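PDB 4H0A: uncharacterized protein from Staphylococcus aureus subsp. aureus, which is of unknown function but belongs to the CAP (cysteine-rich secretory protein) family and also carries a CAP-associated N-terminal region. Local coordinates for residues S54-A59 against Y72-K77; D48-T53 against K86-V91; Q273-A278 against R313-L318. All coordinates share one frame; numbering follows the deposited sequence.

Contact 1 of 3, residues S54-A59 against Y72-K77; sequences SKFGQA and YVFKDK. With EDO (1,2-ethanediol), chain E.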
# COMPACT_ATOMS: atom_id res chain seq x y z
N SER A 54 22.44 -2.96 9.44
CA SER A 54 23.48 -2.28 10.22
C SER A 54 22.96 -0.99 10.88
O SER A 54 23.24 -0.75 12.04
CB SER A 54 24.67 -1.94 9.33
OG SER A 54 25.33 -3.13 8.90
N LYS A 55 22.19 -0.18 10.13
CA LYS A 55 21.64 1.08 10.63
C LYS A 55 20.54 0.88 11.69
O LYS A 55 20.59 1.53 12.74
CB LYS A 55 21.07 1.90 9.45
CG LYS A 55 20.64 3.33 9.79
CD LYS A 55 19.88 4.01 8.64
CE LYS A 55 20.75 4.84 7.73
NZ LYS A 55 21.01 6.20 8.28
N PHE A 56 19.54 0.03 11.40
CA PHE A 56 18.37 -0.17 12.28
C PHE A 56 18.37 -1.44 13.11
O PHE A 56 17.45 -1.61 13.92
CB PHE A 56 17.11 -0.23 11.41
CG PHE A 56 16.91 0.95 10.50
CD1 PHE A 56 16.98 2.25 10.99
CD2 PHE A 56 16.56 0.77 9.17
CE1 PHE A 56 16.73 3.34 10.16
CE2 PHE A 56 16.32 1.86 8.34
CZ PHE A 56 16.42 3.14 8.84
N GLY A 57 19.32 -2.32 12.90
CA GLY A 57 19.28 -3.61 13.56
C GLY A 57 18.40 -4.53 12.73
O GLY A 57 17.99 -4.19 11.62
N GLN A 58 18.05 -5.67 13.28
CA GLN A 58 17.29 -6.67 12.55
C GLN A 58 15.85 -6.22 12.26
O GLN A 58 15.22 -5.56 13.08
CB GLN A 58 17.27 -7.98 13.36
CG GLN A 58 18.68 -8.58 13.57
CD GLN A 58 19.29 -9.14 12.31
OE1 GLN A 58 18.66 -9.91 11.59
NE2 GLN A 58 20.55 -8.82 12.02
N ALA A 59 15.34 -6.59 11.08
CA ALA A 59 13.98 -6.26 10.69
C ALA A 59 12.97 -6.93 11.62
O ALA A 59 13.27 -7.96 12.24
CB ALA A 59 13.72 -6.69 9.25
N TYR A 72 11.16 -6.80 3.90
CA TYR A 72 11.70 -6.55 5.24
C TYR A 72 10.91 -5.43 5.82
O TYR A 72 10.81 -4.39 5.17
CB TYR A 72 13.19 -6.16 5.17
CG TYR A 72 14.12 -7.26 4.74
CD1 TYR A 72 14.15 -7.71 3.42
CD2 TYR A 72 15.03 -7.82 5.64
CE1 TYR A 72 14.99 -8.75 3.03
CE2 TYR A 72 15.89 -8.84 5.25
CZ TYR A 72 15.85 -9.31 3.95
OH TYR A 72 16.70 -10.31 3.55
N VAL A 73 10.35 -5.60 7.02
CA VAL A 73 9.59 -4.51 7.61
C VAL A 73 10.38 -3.97 8.78
O VAL A 73 10.80 -4.75 9.64
CB VAL A 73 8.17 -4.95 8.02
CG1 VAL A 73 7.38 -3.79 8.63
CG2 VAL A 73 7.43 -5.53 6.81
N PHE A 74 10.60 -2.65 8.80
CA PHE A 74 11.30 -1.97 9.89
C PHE A 74 10.36 -0.93 10.45
O PHE A 74 9.87 -0.10 9.69
CB PHE A 74 12.58 -1.30 9.41
CG PHE A 74 13.62 -2.21 8.83
CD1 PHE A 74 13.63 -2.49 7.47
CD2 PHE A 74 14.64 -2.72 9.62
CE1 PHE A 74 14.63 -3.30 6.92
CE2 PHE A 74 15.64 -3.52 9.07
CZ PHE A 74 15.63 -3.80 7.72
N LYS A 75 10.09 -0.95 11.75
CA LYS A 75 9.19 0.06 12.28
C LYS A 75 9.48 0.42 13.71
O LYS A 75 10.04 -0.36 14.47
CB LYS A 75 7.74 -0.42 12.17
CG LYS A 75 7.46 -1.74 12.85
CD LYS A 75 6.00 -2.12 12.78
CE LYS A 75 5.71 -3.27 13.72
NZ LYS A 75 4.26 -3.57 13.80
N ASP A 76 9.07 1.63 14.06
CA ASP A 76 9.18 2.14 15.42
C ASP A 76 8.10 3.22 15.57
O ASP A 76 7.30 3.42 14.66
CB ASP A 76 10.61 2.64 15.72
CG ASP A 76 11.10 3.86 14.97
OD1 ASP A 76 10.27 4.61 14.42
OD2 ASP A 76 12.33 4.10 14.97
N LYS A 77 8.03 3.88 16.71
CA LYS A 77 7.00 4.89 16.95
C LYS A 77 6.92 5.98 15.87
O LYS A 77 5.81 6.40 15.55
CB LYS A 77 7.19 5.57 18.33
CG LYS A 77 6.01 6.44 18.75
CD LYS A 77 6.03 6.75 20.25
CE LYS A 77 5.36 5.68 21.08
NZ LYS A 77 5.29 6.06 22.52
C1 EDO E . 13.91 1.26 13.27
O1 EDO E . 13.32 -0.02 13.35
C2 EDO E . 13.46 1.95 11.99
O2 EDO E . 13.93 3.29 12.01

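Contact 2 of 3, residues D48-T53 against K86-V91; sequences DIKVLT and KREEIV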
# COMPACT_ATOMS: atom_id res chain seq x y z
N ASP A 48 22.64 -3.01 -0.82
CA ASP A 48 22.42 -4.32 -0.23
C ASP A 48 21.59 -4.15 1.04
O ASP A 48 21.75 -3.16 1.74
CB ASP A 48 23.75 -5.02 0.08
CG ASP A 48 23.59 -6.48 0.46
OD1 ASP A 48 23.25 -6.75 1.64
OD2 ASP A 48 23.78 -7.34 -0.41
N ILE A 49 20.71 -5.13 1.33
CA ILE A 49 19.84 -5.07 2.52
C ILE A 49 20.65 -4.98 3.84
O ILE A 49 20.17 -4.37 4.79
CB ILE A 49 18.84 -6.25 2.54
CG1 ILE A 49 17.73 -6.04 3.60
CG2 ILE A 49 19.52 -7.62 2.74
CD1 ILE A 49 16.96 -4.72 3.51
N LYS A 50 21.90 -5.49 3.86
CA LYS A 50 22.79 -5.41 5.04
C LYS A 50 23.05 -3.96 5.49
O LYS A 50 23.34 -3.74 6.67
CB LYS A 50 24.14 -6.10 4.76
CG LYS A 50 24.06 -7.62 4.68
CD LYS A 50 25.40 -8.21 4.17
CE LYS A 50 25.24 -9.32 3.17
NZ LYS A 50 26.48 -9.54 2.39
N VAL A 51 22.92 -2.97 4.58
CA VAL A 51 23.09 -1.56 4.91
C VAL A 51 22.03 -1.11 5.93
O VAL A 51 22.35 -0.34 6.84
CB VAL A 51 23.06 -0.68 3.63
CG1 VAL A 51 23.00 0.81 3.97
CG2 VAL A 51 24.27 -0.97 2.75
N LEU A 52 20.78 -1.57 5.80
CA LEU A 52 19.71 -1.20 6.74
C LEU A 52 19.80 -2.01 8.02
O LEU A 52 19.54 -1.46 9.09
CB LEU A 52 18.33 -1.41 6.12
CG LEU A 52 18.05 -0.71 4.80
CD1 LEU A 52 16.60 -0.87 4.44
CD2 LEU A 52 18.41 0.79 4.86
N THR A 53 20.14 -3.30 7.92
CA THR A 53 20.29 -4.14 9.11
C THR A 53 21.36 -3.51 10.02
O THR A 53 21.18 -3.49 11.23
CB THR A 53 20.59 -5.59 8.72
OG1 THR A 53 19.41 -6.11 8.10
CG2 THR A 53 20.97 -6.46 9.92
N LYS A 86 15.54 -8.12 -4.02
CA LYS A 86 15.70 -9.19 -5.00
C LYS A 86 17.17 -9.48 -5.03
O LYS A 86 17.95 -8.57 -5.31
CB LYS A 86 15.16 -8.80 -6.38
CG LYS A 86 15.18 -9.98 -7.38
CD LYS A 86 13.83 -10.16 -8.05
CE LYS A 86 13.84 -11.23 -9.11
NZ LYS A 86 12.52 -11.34 -9.78
N ARG A 87 17.57 -10.71 -4.64
CA ARG A 87 18.96 -11.14 -4.53
C ARG A 87 19.70 -10.25 -3.51
O ARG A 87 20.83 -9.84 -3.75
CB ARG A 87 19.66 -11.14 -5.91
CG ARG A 87 18.94 -12.03 -6.93
CD ARG A 87 19.67 -12.09 -8.27
NE ARG A 87 18.74 -12.09 -9.41
CZ ARG A 87 18.13 -11.01 -9.91
NH1 ARG A 87 18.33 -9.81 -9.38
NH2 ARG A 87 17.31 -11.13 -10.95
N GLU A 88 19.01 -9.91 -2.40
CA GLU A 88 19.50 -9.08 -1.30
C GLU A 88 19.70 -7.60 -1.70
O GLU A 88 20.10 -6.82 -0.84
CB GLU A 88 20.81 -9.63 -0.70
CG GLU A 88 20.72 -11.09 -0.29
CD GLU A 88 21.95 -11.65 0.40
OE1 GLU A 88 22.97 -10.92 0.50
OE2 GLU A 88 21.90 -12.83 0.82
N GLU A 89 19.36 -7.18 -2.94
CA GLU A 89 19.47 -5.78 -3.36
C GLU A 89 18.14 -5.11 -3.11
O GLU A 89 17.12 -5.65 -3.52
CB GLU A 89 19.82 -5.68 -4.86
CG GLU A 89 20.10 -4.25 -5.32
CD GLU A 89 20.43 -4.12 -6.80
OE1 GLU A 89 19.72 -4.73 -7.63
OE2 GLU A 89 21.37 -3.36 -7.12
N ILE A 90 18.14 -3.92 -2.51
CA ILE A 90 16.91 -3.19 -2.26
C ILE A 90 16.37 -2.67 -3.60
O ILE A 90 17.09 -1.97 -4.32
CB ILE A 90 17.14 -2.03 -1.27
CG1 ILE A 90 17.58 -2.59 0.12
CG2 ILE A 90 15.86 -1.16 -1.13
CD1 ILE A 90 18.19 -1.50 1.06
N VAL A 91 15.12 -3.03 -3.95
CA VAL A 91 14.48 -2.57 -5.20
C VAL A 91 13.29 -1.65 -4.92
O VAL A 91 12.77 -1.04 -5.85
CB VAL A 91 14.04 -3.75 -6.11
CG1 VAL A 91 15.25 -4.57 -6.56
CG2 VAL A 91 13.01 -4.64 -5.43
O HOH W 1 25.17 -9.63 -0.35

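Contact 3 of 3, residues Q273-A278 against R313-L318; sequences QNVGYA and RDYYSL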
# COMPACT_ATOMS: atom_id res chain seq x y z
N GLN A 273 -17.35 -2.40 6.32
CA GLN A 273 -16.37 -3.24 5.65
C GLN A 273 -15.81 -2.58 4.40
O GLN A 273 -16.57 -2.02 3.61
CB GLN A 273 -17.04 -4.56 5.26
CG GLN A 273 -16.11 -5.59 4.61
CD GLN A 273 -16.83 -6.87 4.25
OE1 GLN A 273 -18.05 -7.01 4.41
NE2 GLN A 273 -16.08 -7.82 3.74
N ASN A 274 -14.49 -2.70 4.20
CA ASN A 274 -13.80 -2.23 3.01
C ASN A 274 -13.32 -3.45 2.27
O ASN A 274 -12.80 -4.37 2.91
CB ASN A 274 -12.64 -1.30 3.36
CG ASN A 274 -13.05 0.11 3.67
OD1 ASN A 274 -14.23 0.44 3.70
ND2 ASN A 274 -12.09 0.97 3.97
N VAL A 275 -13.52 -3.49 0.95
CA VAL A 275 -13.10 -4.62 0.12
C VAL A 275 -12.37 -4.10 -1.11
O VAL A 275 -12.66 -3.00 -1.59
CB VAL A 275 -14.31 -5.52 -0.28
CG1 VAL A 275 -13.85 -6.75 -1.06
CG2 VAL A 275 -15.12 -5.93 0.94
N GLY A 276 -11.42 -4.89 -1.61
CA GLY A 276 -10.64 -4.59 -2.80
C GLY A 276 -10.39 -5.85 -3.61
O GLY A 276 -10.17 -6.91 -3.02
N TYR A 277 -10.40 -5.75 -4.97
CA TYR A 277 -10.18 -6.89 -5.87
C TYR A 277 -8.99 -6.67 -6.83
O TYR A 277 -8.78 -5.57 -7.33
CB TYR A 277 -11.45 -7.17 -6.69
CG TYR A 277 -11.29 -8.30 -7.70
CD1 TYR A 277 -10.94 -9.58 -7.28
CD2 TYR A 277 -11.42 -8.07 -9.06
CE1 TYR A 277 -10.75 -10.61 -8.20
CE2 TYR A 277 -11.24 -9.09 -9.99
CZ TYR A 277 -10.90 -10.36 -9.56
OH TYR A 277 -10.71 -11.40 -10.45
N ALA A 278 -8.22 -7.74 -7.08
CA ALA A 278 -7.10 -7.82 -8.02
C ALA A 278 -5.88 -6.97 -7.64
O ALA A 278 -4.99 -6.80 -8.48
CB ALA A 278 -7.57 -7.46 -9.42
N ARG A 313 -5.48 -14.41 -2.36
CA ARG A 313 -5.20 -14.28 -3.79
C ARG A 313 -5.40 -12.82 -4.21
O ARG A 313 -4.65 -11.96 -3.73
CB ARG A 313 -6.03 -15.29 -4.63
N ASP A 314 -6.44 -12.52 -5.01
CA ASP A 314 -6.70 -11.19 -5.54
C ASP A 314 -7.53 -10.31 -4.59
O ASP A 314 -7.59 -9.10 -4.83
CB ASP A 314 -7.43 -11.35 -6.89
CG ASP A 314 -6.50 -11.67 -8.06
OD1 ASP A 314 -5.39 -12.19 -7.81
OD2 ASP A 314 -6.90 -11.41 -9.22
N TYR A 315 -8.14 -10.87 -3.53
CA TYR A 315 -9.03 -10.09 -2.66
C TYR A 315 -8.42 -9.64 -1.32
O TYR A 315 -7.64 -10.36 -0.71
CB TYR A 315 -10.29 -10.89 -2.34
CG TYR A 315 -11.29 -10.98 -3.47
CD1 TYR A 315 -12.38 -10.11 -3.53
CD2 TYR A 315 -11.22 -11.99 -4.41
CE1 TYR A 315 -13.34 -10.22 -4.53
CE2 TYR A 315 -12.17 -12.11 -5.42
CZ TYR A 315 -13.24 -11.23 -5.48
OH TYR A 315 -14.19 -11.31 -6.48
N TYR A 316 -8.87 -8.46 -0.86
CA TYR A 316 -8.52 -7.85 0.42
C TYR A 316 -9.81 -7.44 1.11
O TYR A 316 -10.58 -6.72 0.50
CB TYR A 316 -7.64 -6.61 0.20
CG TYR A 316 -6.19 -6.91 -0.10
CD1 TYR A 316 -5.77 -7.22 -1.39
CD2 TYR A 316 -5.21 -6.74 0.88
CE1 TYR A 316 -4.42 -7.41 -1.68
CE2 TYR A 316 -3.86 -6.93 0.59
CZ TYR A 316 -3.47 -7.27 -0.69
OH TYR A 316 -2.13 -7.44 -0.94
N SER A 317 -10.05 -7.88 2.34
CA SER A 317 -11.25 -7.51 3.10
C SER A 317 -10.85 -7.03 4.48
O SER A 317 -10.02 -7.67 5.11
CB SER A 317 -12.19 -8.71 3.22
OG SER A 317 -13.22 -8.46 4.16
N LEU A 318 -11.43 -5.91 4.96
CA LEU A 318 -11.14 -5.38 6.29
C LEU A 318 -12.43 -4.92 6.94
O LEU A 318 -13.07 -3.99 6.46
CB LEU A 318 -10.13 -4.21 6.21
CG LEU A 318 -9.51 -3.74 7.54
CD1 LEU A 318 -8.75 -4.88 8.25
CD2 LEU A 318 -8.58 -2.57 7.30

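Contact 1 of 3, residues S54-A59 against Y72-K77
F74 of strand 69-76 is held between F56 and A59, two residues on either side of the turn by which helix 50-56 gives way to the following strand. The motif is a helix packed on an antiparallel sheet, here in the CAP-associated N-terminal region, and no hydrogen bond joins the two segments.

Aromatic and apolar contacts carry the packing. The methyl CB of A59 lies over one face of the F74 ring in a CH-pi contact, 3.9 Å from the ring centroid. CD2 of F56 comes over the opposite face, toward the rim, and the two phenylalanine rings are oblique, with planes at 53°. F74 is turned into this slot by a side chain whose CG stands anti to the carbonyl carbon (chi1 -61°). The same A59 methyl also reaches the edge of the Y72 ring, its CB 4.0 Å from Y72 CD2, and so touches both Y72 and F74, which lie two residues apart on the strand. Beyond the two segments, F56 meets the rings of W44 and Y81.

One polar atom also comes up to the ring. G57 leaves the helix with positive phi, and its carbonyl oxygen lies in the plane of the F74 ring, where G57 O is 3.5 Å from F74 CE2.

A molecule of 1,2-ethanediol, probably from the crystallisation liquor, sits over one face of F56. Its hydrogen bonds to the strand are weak: diol O1 to K75 O at 3.5 Å, and diol O2 to D76 OD2 at 3.5 Å.

Contact 2 of 3, residues D48-T53 against K86-V91
D48 and E88 meet where the chain entering helix 50-56 brushes past a hairpin turn, their side chains running alongside each other with D48 OD2 3.8 Å from E88 OE1. A water donates to both of these oxygens, which probably eases the repulsion between the two acids. D48 also forms a single backbone bridge with E89, the CA atoms of D48 and E89 being 4.5 Å apart. The CG of D48 is anti to the backbone N (chi1 -170°), which turns the carboxylate toward the amide of K50, in the turn that leads into the helix; OD1 accepts that amide on its anti side in a nearly straight capping bond, K50 N to D48 OD1 2.9 Å.

I49 makes the backbone link: I49 N donates to E88 O over 2.8 Å, pointing almost straight down that carbonyl. The acceptor belongs to a type I' beta turn, K86 to E89, the tight two-residue reversal of a beta hairpin between strands 79-86 and 89-96, so the segment leading into the helix is fastened to the hairpin's tip. Farther in, I49 CD1 rests 4.1 Å from I90 CG1, the two side chains crossing at about a right angle, while V83, T85 and Y72 of the neighbouring strands also touch I49.

K50 bends at chi3 (-138°) and brings its ammonium to the same water, NZ donating to it over 3.0 Å. K50 NZ lies 4.2 Å from E88 OE1, beyond salt-bridge range, and the water links the two groups. Two residues on, L52 is directed toward the strand segment, and its CD1 touches CD1 of I90 at 3.8 Å, beside W44, V83 and F74.

Contact 3 of 3, residues Q273-A278 against R313-L318
N274 and G276 pair with L318 and Y316 across two antiparallel strands whose segment axes approach to 4.7 Å, at 173°. Each pair exchanges two backbone hydrogen bonds, as in G276 N to Y316 O at 2.9 Å and the return bond from Y316 N to G276 O at 3.0 Å, and the non-hydrogen-bonded pair V275-S317 lies between them. Past the strand end, A278 N reaches D314 O in a weak, bent bond.

On the face bearing V275, Y277, Y315 and S317, the two tyrosines pack against each other. CD1 of Y277 sits over one face of the Y315 ring, toward its rim and 3.4 Å from Y315 CZ, with the ring planes at 46° and their centroids 4.7 Å apart. Y277 CE1 continues onto D314 CB at 3.6 Å, and D314 itself forms a salt bridge with R197. At the other end of the ladder, Q273 stretches out with CG anti to its own nitrogen (chi1 -177°), and its amide NE2 donates to S317 OG over 3.0 Å; S317 OG lies somewhat out of the plane of the Q273 amide. The reverse face carries N274, Y316 and L318; N274 ND2 is bound to the backbone O of H295, and Y316 OH hydrogen-bonds with Q205 NE2.

Helix 229-242 packs against Q273, Y315 and S317, whereas helix 282-290 meets N274, Y316 and L318, and helix 201-219 also touches L318. A central sheet with helices against both faces is the alpha-beta-alpha sandwich of the CAP domain, and these are two of its inner strands.

How the contacts relate
Followed from the N terminus, the chain enters contact 2 at residues 48-53 and, without a break, contact 1 at 54-59. Contact 1 closes first, when strand 69-76 returns to the helix end; contact 2 closes later, at 86-91, so the shorter loop lies within the longer one. Both lay helix 50-56 on the same antiparallel sheet, and they touch directly, F74 CZ meeting L52 CB and Y72 CE2 meeting I49 CG1. Contact 3 follows in series, joining strands 270-277 and 315-322, neighbours in the mixed sheet of the CAP family region. Its centre lies about 28 Å from that of contact 1 and 30 Å from that of contact 2, across the chain's centre.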